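Local coordinates for protein naphthalene dioxygenase large subunit (Rhodococcus sp., PDB 2B1X) that forms the large subunit of a Rieske-type ring-hydroxylating dioxygenase, carrying an iron-sulfur cluster in one domain and an iron ion in its catalytic domain, at residues 307-320 with 350-362. Residues are numbered along the deposited sequence; the frame is centred on the assembly and turned at random.
Sequences FLMGKDHLSAPTAF and FKDESYKSYLRTF
Phe320 and Tyr358 meet where helix 350-361 lies across a beta hairpin of the catalytic domain's antiparallel sheet, an example of helix-on-sheet packing in the helix-grip (Bet v 1-like) fold. The axes of strand 318-320 and the helix are inclined at 75°. With CG set between its backbone N and carbonyl carbon (chi1 65°), Phe320 lies flat under the helix: Tyr358 CA stands 3.6 Å above the ring centroid in a CH-pi contact, and the edge of the Tyr358 ring turns toward the same phenyl, offset edge-to-face.

Two serines, one turn apart, sew helix to hairpin. Ser354 OG donates to Ala319 O (2.7 Å) on an in-plane lone pair. Ser357 OG gives its proton to Met309 O, also at 2.7 Å, which takes Thr318 N on the opposite face of its plane, serving both hairpin and helix.

The Phe362 side chain lies about 5 Å from the iron ion. Phe307 CE1 lies over one face of the Phe362 ring, 3.6 Å from Phe362 CZ, the rings meeting obliquely (planes at 49°); Met309 CE comes to that ring's edge, 3.7 Å from Phe362 CE1.

Arg360 NH1 reaches Lys311 O (2.9 Å) from above the carbonyl plane and shares a water with Asp312 OD1; its NH2 bonds Asp68 O of the small subunit. Lys311 NZ makes a long salt bridge to Glu353 OE1 (3.9 Å). The chemistry thus grades from aromatic packing near the metal to charge at the subunit interface, where Asp312, through the shared water, and more weakly Asp69 and Asp70 of the small subunit probably offset part of Arg360's charge.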
loop_
_atom_site.group_PDB
_atom_site.type_symbol
_atom_site.label_atom_id
_atom_site.label_comp_id
_atom_site.label_asym_id
_atom_site.label_seq_id
_atom_site.Cartn_x
_atom_site.Cartn_y
_atom_site.Cartn_z
ATOM N N PHE A 307 -13.827 -33.571 -7.567
ATOM C CA PHE A 307 -12.613 -34.382 -7.669
ATOM C C PHE A 307 -12.602 -35.502 -6.640
ATOM O O PHE A 307 -13.152 -35.369 -5.544
ATOM C CB PHE A 307 -11.352 -33.545 -7.435
ATOM C CG PHE A 307 -11.166 -32.377 -8.374
ATOM C CD1 PHE A 307 -10.508 -31.244 -7.925
ATOM C CD2 PHE A 307 -11.613 -32.403 -9.699
ATOM C CE1 PHE A 307 -10.291 -30.122 -8.789
ATOM C CE2 PHE A 307 -11.414 -31.287 -10.548
ATOM C CZ PHE A 307 -10.744 -30.156 -10.085
ATOM N N LEU A 308 -11.911 -36.578 -6.975
ATOM C CA LEU A 308 -11.772 -37.746 -6.080
ATOM C C LEU A 308 -10.322 -37.724 -5.613
ATOM O O LEU A 308 -9.424 -37.860 -6.434
ATOM C CB LEU A 308 -12.030 -39.007 -6.893
ATOM C CG LEU A 308 -12.728 -40.291 -6.443
ATOM C CD1 LEU A 308 -12.060 -41.470 -7.141
ATOM C CD2 LEU A 308 -12.794 -40.490 -4.931
ATOM N N MET A 309 -10.078 -37.508 -4.320
ATOM C CA MET A 309 -8.704 -37.249 -3.827
ATOM C C MET A 309 -8.528 -37.631 -2.367
ATOM O O MET A 309 -9.483 -37.548 -1.568
ATOM C CB MET A 309 -8.318 -35.763 -4.002
ATOM C CG MET A 309 -6.876 -35.530 -4.538
ATOM S SD MET A 309 -6.851 -34.510 -6.029
ATOM C CE MET A 309 -8.160 -33.482 -5.721
ATOM N N GLY A 310 -7.320 -38.100 -2.034
ATOM C CA GLY A 310 -6.922 -38.370 -0.655
ATOM C C GLY A 310 -6.820 -37.116 0.208
ATOM O O GLY A 310 -6.522 -36.016 -0.300
ATOM N N LYS A 311 -7.090 -37.264 1.503
ATOM C CA LYS A 311 -6.970 -36.162 2.470
ATOM C C LYS A 311 -5.539 -36.043 3.016
ATOM O O LYS A 311 -5.235 -35.148 3.815
ATOM C CB LYS A 311 -7.979 -36.337 3.626
ATOM C CG LYS A 311 -7.612 -37.440 4.600
ATOM C CD LYS A 311 -8.641 -37.548 5.695
ATOM C CE LYS A 311 -8.567 -38.886 6.377
ATOM N NZ LYS A 311 -8.757 -38.748 7.831
ATOM N N ASP A 312 -4.681 -36.961 2.572
ATOM C CA ASP A 312 -3.253 -37.014 2.932
ATOM C C ASP A 312 -2.599 -38.159 2.139
ATOM O O ASP A 312 -3.290 -38.877 1.401
ATOM C CB ASP A 312 -3.057 -37.120 4.454
ATOM C CG ASP A 312 -3.583 -38.449 5.025
ATOM O OD1 ASP A 312 -4.145 -38.447 6.135
ATOM O OD2 ASP A 312 -3.507 -39.514 4.416
ATOM N N HIS A 313 -1.291 -38.354 2.286
ATOM C CA HIS A 313 -0.574 -39.320 1.461
ATOM C C HIS A 313 -0.848 -40.783 1.859
ATOM O O HIS A 313 -0.401 -41.712 1.186
ATOM C CB HIS A 313 0.928 -39.039 1.517
ATOM C CG HIS A 313 1.499 -39.111 2.900
ATOM N ND1 HIS A 313 1.058 -38.308 3.925
ATOM C CD2 HIS A 313 2.461 -39.904 3.433
ATOM C CE1 HIS A 313 1.721 -38.599 5.032
ATOM N NE2 HIS A 313 2.594 -39.551 4.757
ATOM N N LEU A 314 -1.604 -40.988 2.935
ATOM C CA LEU A 314 -1.807 -42.328 3.445
ATOM C C LEU A 314 -3.243 -42.816 3.278
ATOM O O LEU A 314 -3.579 -43.913 3.706
ATOM C CB LEU A 314 -1.390 -42.381 4.927
ATOM C CG LEU A 314 0.069 -42.046 5.303
ATOM C CD1 LEU A 314 0.185 -41.967 6.806
ATOM C CD2 LEU A 314 1.083 -43.079 4.721
ATOM N N SER A 315 -4.095 -42.008 2.657
ATOM C CA SER A 315 -5.530 -42.282 2.711
ATOM C C SER A 315 -6.148 -42.565 1.362
ATOM O O SER A 315 -5.703 -42.032 0.356
ATOM C CB SER A 315 -6.264 -41.147 3.409
ATOM O OG SER A 315 -5.712 -40.928 4.699
ATOM N N ALA A 316 -7.159 -43.441 1.356
ATOM C CA ALA A 316 -7.972 -43.682 0.167
ATOM C C ALA A 316 -8.748 -42.424 -0.176
ATOM O O ALA A 316 -9.208 -41.691 0.723
ATOM C CB ALA A 316 -8.944 -44.833 0.414
ATOM N N PRO A 317 -8.922 -42.175 -1.469
ATOM C CA PRO A 317 -9.554 -40.933 -1.912
ATOM C C PRO A 317 -11.055 -40.880 -1.607
ATOM O O PRO A 317 -11.738 -41.893 -1.549
ATOM C CB PRO A 317 -9.303 -40.925 -3.419
ATOM C CG PRO A 317 -9.130 -42.339 -3.799
ATOM C CD PRO A 317 -8.524 -43.044 -2.599
ATOM N N THR A 318 -11.554 -39.675 -1.387
ATOM C CA THR A 318 -12.984 -39.439 -1.390
ATOM C C THR A 318 -13.342 -38.211 -2.249
ATOM O O THR A 318 -12.495 -37.345 -2.500
ATOM C CB THR A 318 -13.658 -39.574 0.060
ATOM O OG1 THR A 318 -14.561 -38.514 0.361
ATOM C CG2 THR A 318 -12.655 -39.639 1.207
ATOM N N ALA A 319 -14.546 -38.241 -2.801
ATOM C CA ALA A 319 -15.051 -37.216 -3.679
ATOM C C ALA A 319 -15.379 -35.937 -2.918
ATOM O O ALA A 319 -15.882 -35.957 -1.790
ATOM C CB ALA A 319 -16.299 -37.724 -4.415
ATOM N N PHE A 320 -15.080 -34.804 -3.538
ATOM C CA PHE A 320 -15.524 -33.532 -2.963
ATOM C C PHE A 320 -15.934 -32.620 -4.094
ATOM O O PHE A 320 -15.465 -32.787 -5.226
ATOM C CB PHE A 320 -14.435 -32.910 -2.097
ATOM C CG PHE A 320 -13.185 -32.500 -2.866
ATOM C CD1 PHE A 320 -13.101 -31.241 -3.497
ATOM C CD2 PHE A 320 -12.078 -33.333 -2.896
ATOM C CE1 PHE A 320 -11.943 -30.854 -4.158
ATOM C CE2 PHE A 320 -10.916 -32.962 -3.575
ATOM C CZ PHE A 320 -10.849 -31.709 -4.205
ATOM N N PHE A 350 -19.178 -39.272 5.794
ATOM C CA PHE A 350 -18.783 -38.863 4.444
ATOM C C PHE A 350 -18.558 -37.358 4.321
ATOM O O PHE A 350 -17.628 -36.925 3.632
ATOM C CB PHE A 350 -19.793 -39.328 3.408
ATOM C CG PHE A 350 -19.412 -38.981 2.008
ATOM C CD1 PHE A 350 -19.835 -37.765 1.432
ATOM C CD2 PHE A 350 -18.628 -39.850 1.254
ATOM C CE1 PHE A 350 -19.486 -37.442 0.130
ATOM C CE2 PHE A 350 -18.272 -39.523 -0.056
ATOM C CZ PHE A 350 -18.714 -38.316 -0.607
ATOM N N LYS A 351 -19.403 -36.571 4.981
ATOM C CA LYS A 351 -19.251 -35.100 4.985
ATOM C C LYS A 351 -17.876 -34.678 5.519
ATOM O O LYS A 351 -17.173 -33.877 4.898
ATOM C CB LYS A 351 -20.366 -34.435 5.803
ATOM C CG LYS A 351 -21.756 -34.527 5.162
ATOM C CD LYS A 351 -22.785 -33.650 5.913
ATOM C CE LYS A 351 -24.226 -33.974 5.522
ATOM N NZ LYS A 351 -25.207 -33.044 6.135
ATOM N N ASP A 352 -17.479 -35.261 6.646
ATOM C CA ASP A 352 -16.169 -35.009 7.233
ATOM C C ASP A 352 -15.011 -35.462 6.328
ATOM O O ASP A 352 -14.044 -34.725 6.111
ATOM C CB ASP A 352 -16.041 -35.700 8.593
ATOM C CG ASP A 352 -14.803 -35.236 9.352
ATOM O OD1 ASP A 352 -14.640 -34.003 9.535
ATOM O OD2 ASP A 352 -13.920 -36.002 9.766
ATOM N N GLU A 353 -15.110 -36.674 5.810
ATOM C CA GLU A 353 -14.094 -37.193 4.886
ATOM C C GLU A 353 -13.957 -36.357 3.633
ATOM O O GLU A 353 -12.847 -36.113 3.164
ATOM C CB GLU A 353 -14.389 -38.650 4.489
ATOM C CG GLU A 353 -14.059 -39.684 5.552
ATOM C CD GLU A 353 -12.651 -39.555 6.124
ATOM O OE1 GLU A 353 -11.692 -39.313 5.351
ATOM O OE2 GLU A 353 -12.494 -39.699 7.356
ATOM N N SER A 354 -15.084 -35.934 3.077
ATOM C CA SER A 354 -15.077 -35.173 1.828
ATOM C C SER A 354 -14.480 -33.759 2.050
ATOM O O SER A 354 -13.746 -33.240 1.220
ATOM C CB SER A 354 -16.515 -35.085 1.282
ATOM O OG SER A 354 -16.597 -34.251 0.149
ATOM N N TYR A 355 -14.815 -33.177 3.194
ATOM C CA TYR A 355 -14.268 -31.916 3.679
ATOM C C TYR A 355 -12.756 -31.952 3.824
ATOM O O TYR A 355 -12.070 -31.023 3.371
ATOM C CB TYR A 355 -14.921 -31.589 5.034
ATOM C CG TYR A 355 -14.170 -30.616 5.934
ATOM C CD1 TYR A 355 -13.860 -29.317 5.506
ATOM C CD2 TYR A 355 -13.807 -30.984 7.218
ATOM C CE1 TYR A 355 -13.183 -28.423 6.365
ATOM C CE2 TYR A 355 -13.152 -30.110 8.081
ATOM C CZ TYR A 355 -12.840 -28.819 7.630
ATOM O OH TYR A 355 -12.201 -27.947 8.474
ATOM N N LYS A 356 -12.222 -32.994 4.457
ATOM C CA LYS A 356 -10.770 -33.130 4.589
ATOM C C LYS A 356 -10.080 -33.363 3.213
ATOM O O LYS A 356 -8.999 -32.824 2.946
ATOM C CB LYS A 356 -10.389 -34.208 5.605
ATOM C CG LYS A 356 -10.954 -34.016 7.049
ATOM C CD LYS A 356 -10.462 -32.694 7.684
ATOM C CE LYS A 356 -10.799 -32.557 9.171
ATOM N NZ LYS A 356 -10.272 -33.709 10.040
ATOM N N SER A 357 -10.707 -34.136 2.338
ATOM C CA SER A 357 -10.149 -34.336 1.001
ATOM C C SER A 357 -10.043 -33.020 0.225
ATOM O O SER A 357 -9.006 -32.745 -0.397
ATOM C CB SER A 357 -10.969 -35.358 0.236
ATOM O OG SER A 357 -10.642 -36.621 0.747
ATOM N N TYR A 358 -11.108 -32.223 0.261
ATOM C CA TYR A 358 -11.084 -30.867 -0.292
ATOM C C TYR A 358 -10.008 -29.978 0.366
ATOM O O TYR A 358 -9.274 -29.243 -0.328
ATOM C CB TYR A 358 -12.455 -30.203 -0.058
ATOM C CG TYR A 358 -12.420 -28.670 -0.098
ATOM C CD1 TYR A 358 -12.288 -27.990 -1.322
ATOM C CD2 TYR A 358 -12.517 -27.911 1.071
ATOM C CE1 TYR A 358 -12.238 -26.612 -1.382
ATOM C CE2 TYR A 358 -12.466 -26.468 1.011
ATOM C CZ TYR A 358 -12.343 -25.853 -0.220
ATOM O OH TYR A 358 -12.322 -24.470 -0.294
ATOM N N LEU A 359 -9.946 -30.020 1.705
ATOM C CA LEU A 359 -9.216 -28.989 2.462
ATOM C C LEU A 359 -7.696 -29.096 2.272
ATOM O O LEU A 359 -7.006 -28.052 2.185
ATOM C CB LEU A 359 -9.587 -29.044 3.944
ATOM C CG LEU A 359 -9.119 -27.920 4.862
ATOM C CD1 LEU A 359 -9.765 -26.591 4.521
ATOM C CD2 LEU A 359 -9.344 -28.290 6.300
ATOM N N ARG A 360 -7.184 -30.327 2.167
ATOM C CA ARG A 360 -5.733 -30.559 2.098
ATOM C C ARG A 360 -5.207 -30.462 0.677
ATOM O O ARG A 360 -3.977 -30.387 0.486
ATOM C CB ARG A 360 -5.331 -31.900 2.741
ATOM C CG ARG A 360 -5.231 -31.824 4.271
ATOM C CD ARG A 360 -6.606 -31.867 4.938
ATOM N NE ARG A 360 -6.605 -32.065 6.390
ATOM C CZ ARG A 360 -6.562 -33.252 6.998
ATOM N NH1 ARG A 360 -6.480 -34.383 6.291
ATOM N NH2 ARG A 360 -6.602 -33.288 8.325
ATOM N N THR A 361 -6.132 -30.404 -0.302
ATOM C CA THR A 361 -5.779 -30.326 -1.731
ATOM C C THR A 361 -6.043 -28.967 -2.341
ATOM O O THR A 361 -5.155 -28.402 -2.991
ATOM C CB THR A 361 -6.455 -31.459 -2.581
ATOM O OG1 THR A 361 -7.882 -31.363 -2.490
ATOM C CG2 THR A 361 -6.112 -32.846 -2.007
ATOM N N PHE A 362 -7.251 -28.440 -2.111
ATOM C CA PHE A 362 -7.655 -27.167 -2.675
ATOM C C PHE A 362 -7.975 -26.133 -1.579
ATOM O O PHE A 362 -7.837 -26.416 -0.393
ATOM C CB PHE A 362 -8.789 -27.358 -3.718
ATOM C CG PHE A 362 -8.285 -27.958 -5.004
ATOM C CD1 PHE A 362 -8.056 -29.331 -5.103
ATOM C CD2 PHE A 362 -7.955 -27.148 -6.080
ATOM C CE1 PHE A 362 -7.518 -29.881 -6.278
ATOM C CE2 PHE A 362 -7.424 -27.691 -7.287
ATOM C CZ PHE A 362 -7.196 -29.068 -7.364
HETATM O O HOH W 1 -5.538 -36.619 7.719
#